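Local coordinates for YfkN protein (Bacillus subtilis subsp. subtilis, PDB 3GVE) that belongs to the calcineurin-like phosphoesterase family and holds a manganese ion and a magnesium ion close together in a two-metal site, at residues 132-137 against 169-174; 128-133 against 142-147; 43-48 against 319-324; 35-40 against 283-288. All coordinates share one frame; numbering follows the deposited sequence. Where two conformers were deposited one is given.

Contact 1: residues 132-137 against 169-174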
# COMPACT_ATOMS: atom_id res chain seq x y z
N ALA A 132 10.68 -10.16 -22.49
CA ALA A 132 11.71 -10.97 -23.11
C ALA A 132 12.23 -12.08 -22.22
O ALA A 132 12.81 -13.02 -22.72
CB ALA A 132 12.87 -10.08 -23.57
N ASN A 133 12.07 -11.96 -20.90
CA ASN A 133 12.74 -12.89 -19.99
C ASN A 133 11.92 -14.04 -19.39
O ASN A 133 12.49 -15.00 -18.92
CB ASN A 133 13.60 -12.14 -18.93
CG ASN A 133 12.78 -11.34 -17.90
OD1 ASN A 133 11.73 -10.79 -18.19
ND2 ASN A 133 13.31 -11.26 -16.68
N VAL A 134 10.60 -13.95 -19.43
CA VAL A 134 9.78 -15.08 -19.00
C VAL A 134 9.69 -16.10 -20.13
O VAL A 134 9.33 -15.77 -21.23
CB VAL A 134 8.36 -14.65 -18.56
CG1 VAL A 134 7.57 -15.87 -18.03
CG2 VAL A 134 8.46 -13.57 -17.48
N LYS A 135 10.04 -17.34 -19.82
CA LYS A 135 10.07 -18.41 -20.81
C LYS A 135 9.24 -19.62 -20.40
O LYS A 135 8.92 -19.81 -19.25
CB LYS A 135 11.53 -18.78 -21.09
CG LYS A 135 12.29 -17.65 -21.80
CD LYS A 135 13.75 -18.00 -22.07
CE LYS A 135 14.50 -16.85 -22.70
NZ LYS A 135 15.88 -17.25 -23.03
N THR A 136 8.87 -20.44 -21.39
CA THR A 136 8.23 -21.71 -21.11
C THR A 136 9.30 -22.61 -20.48
O THR A 136 10.48 -22.29 -20.51
CB THR A 136 7.68 -22.39 -22.38
OG1 THR A 136 8.77 -22.74 -23.23
CG2 THR A 136 6.71 -21.46 -23.15
N THR A 137 8.87 -23.73 -19.91
CA THR A 137 9.82 -24.65 -19.27
C THR A 137 10.82 -25.22 -20.27
O THR A 137 11.90 -25.62 -19.89
CB THR A 137 9.13 -25.77 -18.47
OG1 THR A 137 8.29 -26.53 -19.33
CG2 THR A 137 8.32 -25.21 -17.32
N GLY A 169 10.84 -5.63 -22.95
CA GLY A 169 10.43 -5.54 -21.55
C GLY A 169 11.02 -6.64 -20.69
O GLY A 169 11.31 -7.71 -21.16
N PHE A 170 11.15 -6.34 -19.40
CA PHE A 170 11.72 -7.24 -18.39
C PHE A 170 10.95 -7.21 -17.09
O PHE A 170 10.46 -6.17 -16.68
CB PHE A 170 13.19 -6.88 -18.09
CG PHE A 170 14.01 -6.67 -19.31
CD1 PHE A 170 14.50 -7.75 -20.03
CD2 PHE A 170 14.28 -5.40 -19.75
CE1 PHE A 170 15.25 -7.54 -21.17
CE2 PHE A 170 15.04 -5.19 -20.88
CZ PHE A 170 15.52 -6.27 -21.60
N VAL A 171 10.88 -8.36 -16.42
CA VAL A 171 10.25 -8.48 -15.11
C VAL A 171 11.23 -9.16 -14.14
O VAL A 171 12.12 -9.87 -14.57
CB VAL A 171 8.90 -9.28 -15.22
CG1 VAL A 171 9.17 -10.77 -15.45
CG2 VAL A 171 8.02 -9.07 -13.99
N PRO A 172 11.10 -8.93 -12.84
CA PRO A 172 12.07 -9.56 -11.93
C PRO A 172 11.88 -11.08 -11.86
O PRO A 172 10.77 -11.58 -11.85
CB PRO A 172 11.76 -8.91 -10.57
CG PRO A 172 11.14 -7.58 -10.93
CD PRO A 172 10.28 -7.92 -12.14
N PRO A 173 12.99 -11.81 -11.80
CA PRO A 173 12.91 -13.28 -11.70
C PRO A 173 12.25 -13.77 -10.41
O PRO A 173 11.84 -14.91 -10.37
CB PRO A 173 14.38 -13.73 -11.77
CG PRO A 173 15.14 -12.60 -12.25
CD PRO A 173 14.38 -11.34 -11.95
N GLN A 174 12.14 -12.89 -9.43
CA GLN A 174 11.53 -13.19 -8.16
C GLN A 174 10.03 -13.50 -8.26
O GLN A 174 9.43 -13.89 -7.28
CB GLN A 174 11.77 -12.03 -7.18
CG GLN A 174 13.19 -11.92 -6.65
CD GLN A 174 14.18 -11.35 -7.65
OE1 GLN A 174 13.80 -10.81 -8.67
NE2 GLN A 174 15.46 -11.47 -7.34
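N133 OD1 is gripped from two directions: the backbone N of V171 donates to it at 3.1 Å, and the side-chain amide of N131 supplies a second N-H. The other end of the same amide works as a donor, its ND2 lying 2.8 Å from V171 O in an almost straight bond (174°) that stays in the plane of both the amide and the carbonyl. N133 thus meets the N-H and the C=O of one residue with its own C=O and NH2, a two-bond clasp for which the asparagine amide has just the right pair of groups. Its chi1 of 69° places CG between the backbone N and carbonyl carbon, turning the amide across to V171. Q190 O takes a further bond from ND2.

One residue earlier, A132 N donates to G169 O at 2.9 Å. The small A132 methyl sits near the F170 ring, with CB 4.2 Å from CE1, and it also touches S195 of helix 192-205. Beyond the clasp, V134 CG2 packs on V171 CG1 at 3.5 Å, an apolar contact beside the amide. V171 leaves the end of strand 160-170, and its side chain is about 7 Å from the magnesium ion. Buried polar groups paired in this way should fix the path of the chain leaving the strand, without any residue here being a metal ligand.

Contact 2: residues 128-133 against 142-147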
# COMPACT_ATOMS: atom_id res chain seq x y z
N PRO A 128 1.25 -3.43 -28.39
CA PRO A 128 2.03 -4.59 -27.96
C PRO A 128 2.40 -4.52 -26.48
O PRO A 128 2.79 -3.47 -25.99
CB PRO A 128 3.31 -4.48 -28.80
CG PRO A 128 3.39 -3.03 -29.19
CD PRO A 128 1.97 -2.60 -29.37
N ILE A 129 2.29 -5.65 -25.81
CA ILE A 129 2.75 -5.83 -24.43
C ILE A 129 3.89 -6.84 -24.52
O ILE A 129 3.69 -7.97 -24.92
CB ILE A 129 1.59 -6.27 -23.52
CG1 ILE A 129 0.59 -5.11 -23.42
CG2 ILE A 129 2.11 -6.63 -22.15
CD1 ILE A 129 -0.71 -5.45 -22.69
N VAL A 130 5.09 -6.40 -24.19
CA VAL A 130 6.28 -7.19 -24.46
C VAL A 130 6.93 -7.67 -23.17
O VAL A 130 6.85 -7.02 -22.14
CB VAL A 130 7.31 -6.38 -25.31
CG1 VAL A 130 6.74 -6.15 -26.73
CG2 VAL A 130 7.67 -5.04 -24.65
N ASN A 131 7.58 -8.81 -23.26
CA ASN A 131 8.43 -9.32 -22.19
C ASN A 131 9.41 -10.34 -22.77
O ASN A 131 8.97 -11.24 -23.47
CB ASN A 131 7.61 -9.96 -21.07
CG ASN A 131 8.50 -10.72 -20.11
OD1 ASN A 131 8.80 -11.88 -20.34
ND2 ASN A 131 8.97 -10.06 -19.08
N ALA A 132 10.68 -10.16 -22.49
CA ALA A 132 11.71 -10.97 -23.11
C ALA A 132 12.23 -12.08 -22.22
O ALA A 132 12.81 -13.02 -22.72
CB ALA A 132 12.87 -10.08 -23.57
N ASN A 133 12.07 -11.96 -20.90
CA ASN A 133 12.74 -12.89 -19.99
C ASN A 133 11.92 -14.04 -19.39
O ASN A 133 12.49 -15.00 -18.92
CB ASN A 133 13.60 -12.14 -18.93
CG ASN A 133 12.78 -11.34 -17.90
OD1 ASN A 133 11.73 -10.79 -18.19
ND2 ASN A 133 13.31 -11.26 -16.68
N ARG A 142 7.68 -16.81 -23.53
CA ARG A 142 6.31 -17.00 -23.12
C ARG A 142 5.40 -15.86 -23.62
O ARG A 142 4.21 -16.02 -23.69
CB ARG A 142 6.25 -17.10 -21.59
CG ARG A 142 4.85 -17.34 -21.01
CD ARG A 142 4.16 -18.55 -21.66
NE ARG A 142 2.87 -18.84 -21.05
CZ ARG A 142 1.78 -18.13 -21.26
NH1 ARG A 142 1.81 -17.08 -22.05
NH2 ARG A 142 0.64 -18.48 -20.68
N TYR A 143 6.00 -14.72 -23.93
CA TYR A 143 5.31 -13.52 -24.40
C TYR A 143 6.05 -12.98 -25.61
O TYR A 143 7.18 -13.32 -25.85
CB TYR A 143 5.26 -12.44 -23.28
CG TYR A 143 4.60 -12.99 -22.04
CD1 TYR A 143 3.23 -13.10 -21.97
CD2 TYR A 143 5.36 -13.49 -20.99
CE1 TYR A 143 2.63 -13.67 -20.87
CE2 TYR A 143 4.78 -14.05 -19.90
CZ TYR A 143 3.42 -14.14 -19.84
OH TYR A 143 2.82 -14.74 -18.77
N THR A 144 5.40 -12.09 -26.34
CA THR A 144 6.06 -11.33 -27.40
C THR A 144 7.33 -10.70 -26.82
O THR A 144 7.25 -9.87 -25.93
CB THR A 144 5.13 -10.19 -27.86
OG1 THR A 144 3.81 -10.70 -28.12
CG2 THR A 144 5.67 -9.50 -29.08
N PRO A 145 8.51 -11.09 -27.31
CA PRO A 145 9.73 -10.61 -26.65
C PRO A 145 10.07 -9.16 -26.91
O PRO A 145 10.66 -8.50 -25.98
CB PRO A 145 10.82 -11.56 -27.14
CG PRO A 145 10.35 -11.92 -28.51
CD PRO A 145 8.80 -12.07 -28.38
N TYR A 146 9.70 -8.64 -28.06
CA TYR A 146 9.96 -7.27 -28.42
C TYR A 146 9.10 -7.01 -29.64
O TYR A 146 8.58 -7.95 -30.21
CB TYR A 146 11.45 -7.06 -28.74
CG TYR A 146 11.91 -7.76 -30.00
CD1 TYR A 146 11.73 -7.17 -31.24
CD2 TYR A 146 12.51 -9.01 -29.96
CE1 TYR A 146 12.13 -7.80 -32.41
CE2 TYR A 146 12.91 -9.64 -31.14
CZ TYR A 146 12.72 -9.03 -32.35
OH TYR A 146 13.11 -9.65 -33.51
N VAL A 147 9.00 -5.72 -29.96
CA VAL A 147 8.31 -5.31 -31.23
C VAL A 147 9.11 -4.17 -31.77
O VAL A 147 9.76 -3.42 -31.03
CB VAL A 147 6.83 -4.94 -30.98
CG1 VAL A 147 6.04 -6.11 -30.47
CG2 VAL A 147 6.73 -3.74 -30.14
O HOH W 1 2.20 -9.78 -26.18
O HOH W 2 9.10 -13.98 -23.23
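N131 and Y143 pack against each other where the chain leaves the short strand 129-130 and later turns into strand 146-154, a connection within the calcineurin-like phosphoesterase fold. Strand 129-130 pairs in parallel with strand 104-105, and a single backbone bond across this contact, N131 N to T144 O at 2.9 Å, ties the two segments together.

The N131 side chain starts with CG anti to the backbone N (chi1 169°), which brings it alongside Y143. Its CB rests 4.1 Å from Y143 CB. Further out, OD1 comes within 3.9 Å of Y143 CD2, with the amide plane perpendicular to the ring, and accepts from V134 N. The remaining tip atom, ND2, is taken up by N133. Asparagine suits this place because its short amide can accept from the backbone N of V134 and donate to the side chain of N133 at once.

Y143 is wedged onto helix 115-123 through L115 and L118, while R142 CG lies over one face of the Y143 ring, toward its rim, and the R142 guanidinium forms a salt bridge to D119. The branched, apolar V147 fills the other end of the contact, its CG2 lying 3.5 Å from P128 CG and its CG1 meeting V130 CG1 at 3.8 Å. P145 points its CA-H at N131 O, 3.3 Å away, while its own O is buried with no partner in the model. At the solvent edge a water donates to I129 O and also bonds T144 OG1, both at 2.7 Å.

Contact 3: residues 43-48 against 319-324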
# COMPACT_ATOMS: atom_id res chain seq x y z
N THR A 43 -2.89 11.70 -14.15
CA THR A 43 -1.65 11.58 -14.93
C THR A 43 -1.89 11.87 -16.41
O THR A 43 -1.04 12.43 -17.07
CB THR A 43 -1.02 10.18 -14.79
OG1 THR A 43 -1.35 9.62 -13.52
CG2 THR A 43 0.51 10.23 -14.96
N ALA A 44 -3.06 11.47 -16.90
CA ALA A 44 -3.41 11.65 -18.29
C ALA A 44 -3.47 13.13 -18.69
O ALA A 44 -3.34 13.43 -19.85
CB ALA A 44 -4.74 10.94 -18.59
N GLN A 45 -3.62 14.02 -17.72
CA GLN A 45 -3.59 15.45 -18.00
C GLN A 45 -2.17 15.87 -18.34
O GLN A 45 -1.98 16.67 -19.22
CB GLN A 45 -4.16 16.27 -16.84
CG GLN A 45 -5.61 15.92 -16.47
CD GLN A 45 -6.62 16.36 -17.50
OE1 GLN A 45 -6.56 15.98 -18.64
NE2 GLN A 45 -7.59 17.15 -17.06
N LEU A 46 -1.18 15.29 -17.65
CA LEU A 46 0.22 15.52 -18.02
C LEU A 46 0.55 14.92 -19.38
O LEU A 46 1.30 15.49 -20.15
CB LEU A 46 1.19 14.94 -16.98
CG LEU A 46 1.12 15.52 -15.57
CD1 LEU A 46 2.12 14.80 -14.66
CD2 LEU A 46 1.38 17.03 -15.58
N ILE A 47 -0.01 13.75 -19.66
CA ILE A 47 0.21 13.10 -20.95
C ILE A 47 -0.25 14.04 -22.09
O ILE A 47 0.44 14.24 -23.05
CB ILE A 47 -0.51 11.71 -21.03
CG1 ILE A 47 0.14 10.71 -20.05
CG2 ILE A 47 -0.53 11.19 -22.48
CD1 ILE A 47 -0.60 9.40 -19.86
N GLN A 48 -1.46 14.58 -21.95
CA GLN A 48 -2.03 15.47 -22.95
C GLN A 48 -1.15 16.70 -23.12
O GLN A 48 -0.85 17.09 -24.23
CB GLN A 48 -3.45 15.91 -22.56
CG GLN A 48 -4.11 16.74 -23.66
CD GLN A 48 -5.53 17.13 -23.35
OE1 GLN A 48 -6.30 16.35 -22.78
NE2 GLN A 48 -5.90 18.33 -23.76
N SER A 319 -7.56 18.56 -12.23
CA SER A 319 -8.82 17.88 -12.56
C SER A 319 -8.61 16.53 -13.26
O SER A 319 -7.51 16.20 -13.65
CB SER A 319 -9.70 18.76 -13.44
OG SER A 319 -9.06 19.05 -14.65
N ARG A 320 -9.70 15.79 -13.42
CA ARG A 320 -9.68 14.50 -14.09
C ARG A 320 -9.79 14.65 -15.59
O ARG A 320 -10.57 15.42 -16.10
CB ARG A 320 -10.84 13.61 -13.63
CG ARG A 320 -10.66 12.86 -12.35
CD ARG A 320 -11.93 12.11 -11.98
NE ARG A 320 -13.02 13.00 -11.67
CZ ARG A 320 -13.25 13.54 -10.48
NH1 ARG A 320 -14.28 14.35 -10.32
NH2 ARG A 320 -12.48 13.30 -9.46
N ASN A 321 -9.04 13.83 -16.28
CA ASN A 321 -9.03 13.71 -17.74
C ASN A 321 -10.33 13.03 -18.18
O ASN A 321 -10.70 11.94 -17.69
CB ASN A 321 -7.88 12.79 -18.17
CG ASN A 321 -7.82 12.58 -19.67
OD1 ASN A 321 -8.39 11.63 -20.20
ND2 ASN A 321 -7.12 13.49 -20.33
N GLU A 322 -11.05 13.64 -19.11
CA GLU A 322 -12.33 13.10 -19.55
C GLU A 322 -12.24 11.75 -20.27
O GLU A 322 -13.16 10.97 -20.18
CB GLU A 322 -13.09 14.10 -20.43
CG GLU A 322 -13.44 15.39 -19.72
CD GLU A 322 -14.18 16.39 -20.62
OE1 GLU A 322 -14.43 16.08 -21.79
OE2 GLU A 322 -14.50 17.48 -20.10
N THR A 323 -11.15 11.48 -20.98
CA THR A 323 -11.09 10.25 -21.74
C THR A 323 -11.01 9.08 -20.73
O THR A 323 -11.61 8.03 -20.93
CB THR A 323 -9.89 10.23 -22.69
OG1 THR A 323 -10.06 11.27 -23.67
CG2 THR A 323 -9.69 8.87 -23.44
N VAL A 324 -10.23 9.28 -19.67
CA VAL A 324 -10.13 8.26 -18.63
C VAL A 324 -11.47 8.06 -17.94
O VAL A 324 -11.94 6.96 -17.84
CB VAL A 324 -9.03 8.58 -17.60
CG1 VAL A 324 -9.05 7.54 -16.48
CG2 VAL A 324 -7.66 8.59 -18.30
O HOH W 3 -6.41 13.29 -23.29
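A44 and N321 form the close-packed centre of this contact: the alanine CB, a minimal side chain on helix 40-53, lies 3.7 Å from N321 CG and 3.8 Å from V324 CG2. A methyl group suits this place because the start of another helix comes right up against it.

N321 is the N-cap of helix 322-340. A chi1 of 178° swings its amide away from its own backbone N, and OD1 accepts from V324 N at 3.0 Å, in the carbonyl plane and on a lone pair, and more weakly from T323 N. The opposite end of the amide faces the other helix. There Q45, bent at chi2, folds over N321, and N321 ND2 donates to Q45 OE1 at 3.1 Å, coming from above the carbonyl plane of the glutamine; the two amides stand at 90°. Asparagine is apt here, capping with its oxygen and bridging with its nitrogen.

Toward solvent the grip slackens. Q45 NE2 reaches S319 OG in only a weak bond of 3.4 Å. Q48, its chain extended, makes no direct bond to N321; a water between them donates to Q48 OE1 at 3.1 Å and accepts from N321 ND2 at 3.1 Å.

N321 also shares a backbone bond with A41, one turn back in helix 40-53. That helix is backed by L287 of strand 286-297, which L46 and I47 touch, while T323 and V324 lean on helix 91-98.

Contact 4: residues 35-40 against 283-288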
# COMPACT_ATOMS: atom_id res chain seq x y z
N THR A 35 -9.64 11.33 -3.96
CA THR A 35 -8.36 11.91 -3.57
C THR A 35 -7.78 12.79 -4.71
O THR A 35 -8.14 12.65 -5.86
CB THR A 35 -7.36 10.84 -3.26
OG1 THR A 35 -6.14 11.48 -2.87
CG2 THR A 35 -7.08 10.04 -4.51
N ALA A 36 -6.88 13.71 -4.38
CA ALA A 36 -6.21 14.50 -5.42
C ALA A 36 -4.80 14.01 -5.66
O ALA A 36 -4.07 14.56 -6.48
CB ALA A 36 -6.17 15.95 -5.03
N ASP A 37 -4.44 12.96 -4.93
CA ASP A 37 -3.07 12.52 -4.70
C ASP A 37 -2.53 11.61 -5.81
O ASP A 37 -1.34 11.54 -5.99
CB ASP A 37 -3.04 11.78 -3.34
CG ASP A 37 -1.65 11.38 -2.87
OD1 ASP A 37 -1.44 10.19 -2.53
OD2 ASP A 37 -0.78 12.27 -2.78
N PHE A 38 -3.40 10.91 -6.52
CA PHE A 38 -2.97 9.88 -7.47
C PHE A 38 -4.05 9.56 -8.50
O PHE A 38 -5.13 10.12 -8.45
CB PHE A 38 -2.54 8.60 -6.73
CG PHE A 38 -3.65 7.92 -5.93
CD1 PHE A 38 -4.56 7.12 -6.56
CD2 PHE A 38 -3.73 8.05 -4.56
CE1 PHE A 38 -5.55 6.47 -5.85
CE2 PHE A 38 -4.71 7.41 -3.86
CZ PHE A 38 -5.64 6.63 -4.51
N GLY A 39 -3.74 8.66 -9.42
CA GLY A 39 -4.70 8.15 -10.37
C GLY A 39 -4.43 8.53 -11.81
O GLY A 39 -4.08 9.66 -12.08
N LEU A 40 -4.59 7.57 -12.72
CA LEU A 40 -4.34 7.79 -14.14
C LEU A 40 -5.22 8.90 -14.72
O LEU A 40 -4.80 9.57 -15.62
CB LEU A 40 -4.52 6.47 -14.90
CG LEU A 40 -4.12 6.47 -16.38
CD1 LEU A 40 -2.71 7.01 -16.61
CD2 LEU A 40 -4.27 5.06 -16.94
N TRP A 283 1.36 4.70 -8.81
CA TRP A 283 -0.05 5.08 -8.79
C TRP A 283 -0.41 6.29 -9.65
O TRP A 283 -1.44 6.90 -9.46
CB TRP A 283 -0.53 5.30 -7.33
CG TRP A 283 -0.52 4.09 -6.46
CD1 TRP A 283 0.12 2.93 -6.67
CD2 TRP A 283 -1.20 3.96 -5.21
NE1 TRP A 283 -0.13 2.05 -5.62
CE2 TRP A 283 -0.93 2.68 -4.71
CE3 TRP A 283 -2.01 4.82 -4.47
CZ2 TRP A 283 -1.46 2.21 -3.50
CZ3 TRP A 283 -2.53 4.36 -3.27
CH2 TRP A 283 -2.25 3.07 -2.80
N GLY A 284 0.46 6.62 -10.59
CA GLY A 284 0.25 7.77 -11.45
C GLY A 284 0.62 9.10 -10.84
O GLY A 284 0.25 10.12 -11.35
N LYS A 285 1.39 9.10 -9.75
CA LYS A 285 1.78 10.35 -9.08
C LYS A 285 2.75 11.24 -9.87
O LYS A 285 2.85 12.43 -9.63
CB LYS A 285 2.34 10.05 -7.68
CG LYS A 285 1.28 9.49 -6.70
CD LYS A 285 1.92 9.00 -5.40
CE LYS A 285 0.89 8.39 -4.43
NZ LYS A 285 1.59 7.94 -3.19
N TYR A 286 3.46 10.63 -10.81
CA TYR A 286 4.39 11.32 -11.69
C TYR A 286 4.26 10.71 -13.09
O TYR A 286 3.84 9.56 -13.23
CB TYR A 286 5.82 11.11 -11.21
CG TYR A 286 6.25 11.96 -10.05
CD1 TYR A 286 7.12 13.02 -10.23
CD2 TYR A 286 5.83 11.68 -8.76
CE1 TYR A 286 7.53 13.81 -9.16
CE2 TYR A 286 6.24 12.46 -7.69
CZ TYR A 286 7.09 13.51 -7.90
OH TYR A 286 7.49 14.28 -6.83
N LEU A 287 4.61 11.49 -14.10
CA LEU A 287 4.80 11.00 -15.46
C LEU A 287 6.31 11.05 -15.76
O LEU A 287 6.98 12.03 -15.46
CB LEU A 287 4.08 11.91 -16.44
CG LEU A 287 4.14 11.47 -17.90
CD1 LEU A 287 3.38 10.17 -18.08
CD2 LEU A 287 3.59 12.57 -18.81
N GLY A 288 6.83 10.00 -16.37
CA GLY A 288 8.21 9.99 -16.83
C GLY A 288 8.29 10.60 -18.22
O GLY A 288 7.42 10.39 -19.04
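The loop that caps helix 40-53 meets the loop entering strand 286-297 through an edge-to-face aromatic pair, F38 and W283, close to the two-metal site. The edge of the indole points at the phenyl ring: W283 CE3 stands 3.6 Å above the F38 ring plane, over its centre, with the planes at 75°. T35 CG2 lies over the opposite face, toward its rim, leaving the phenyl held between the two. In F38 a chi1 of 63° folds the ring back over its own backbone, alongside the tryptophan.

Beside the stack, G39 N donates to W283 O at 2.9 Å. G39 is the helix N-cap. At the backbone angles of both G39 and G284 a CB would press on the preceding carbonyl oxygen; at G284 it would also crowd G39 C. The extended K285 chain passes beside F38 CB, its CG 3.4 Å from D37 O. Its charged end makes a long and doubtful salt bridge with D37 OD1, since D37 has two conformers.

W283, about 7 Å from the manganese ion by its side chain, shares a backbone bond with the manganese ligand D19. Around the contact, L40 touches helix 91-98, K285 bonds by its backbone to I313, and Y286 packs on strand 300-312.

The four contacts fall into two pairs on opposite sides of the chain's centre. Contacts 1 and 2, with centres 9 Å apart, share A132 and N133 and are tied further by a probable hydrogen bond from R142 N to V134 O at 3.0 Å. Contacts 3 and 4 have centres 10 Å apart, and T43 OG1 probably bonds G284 O at 2.7 Å, coupling helix 40-53 to the loop before strand 286-297. Between the pairs the centres lie 26 to 32 Å apart, and contacts 1 and 2 are nested inside the chain loops closed by contacts 3 and 4. Contact 1 comes nearer the magnesium ion and contact 4 nearer the manganese, while the N131 side chain of contact 2 is about 12 Å from magnesium.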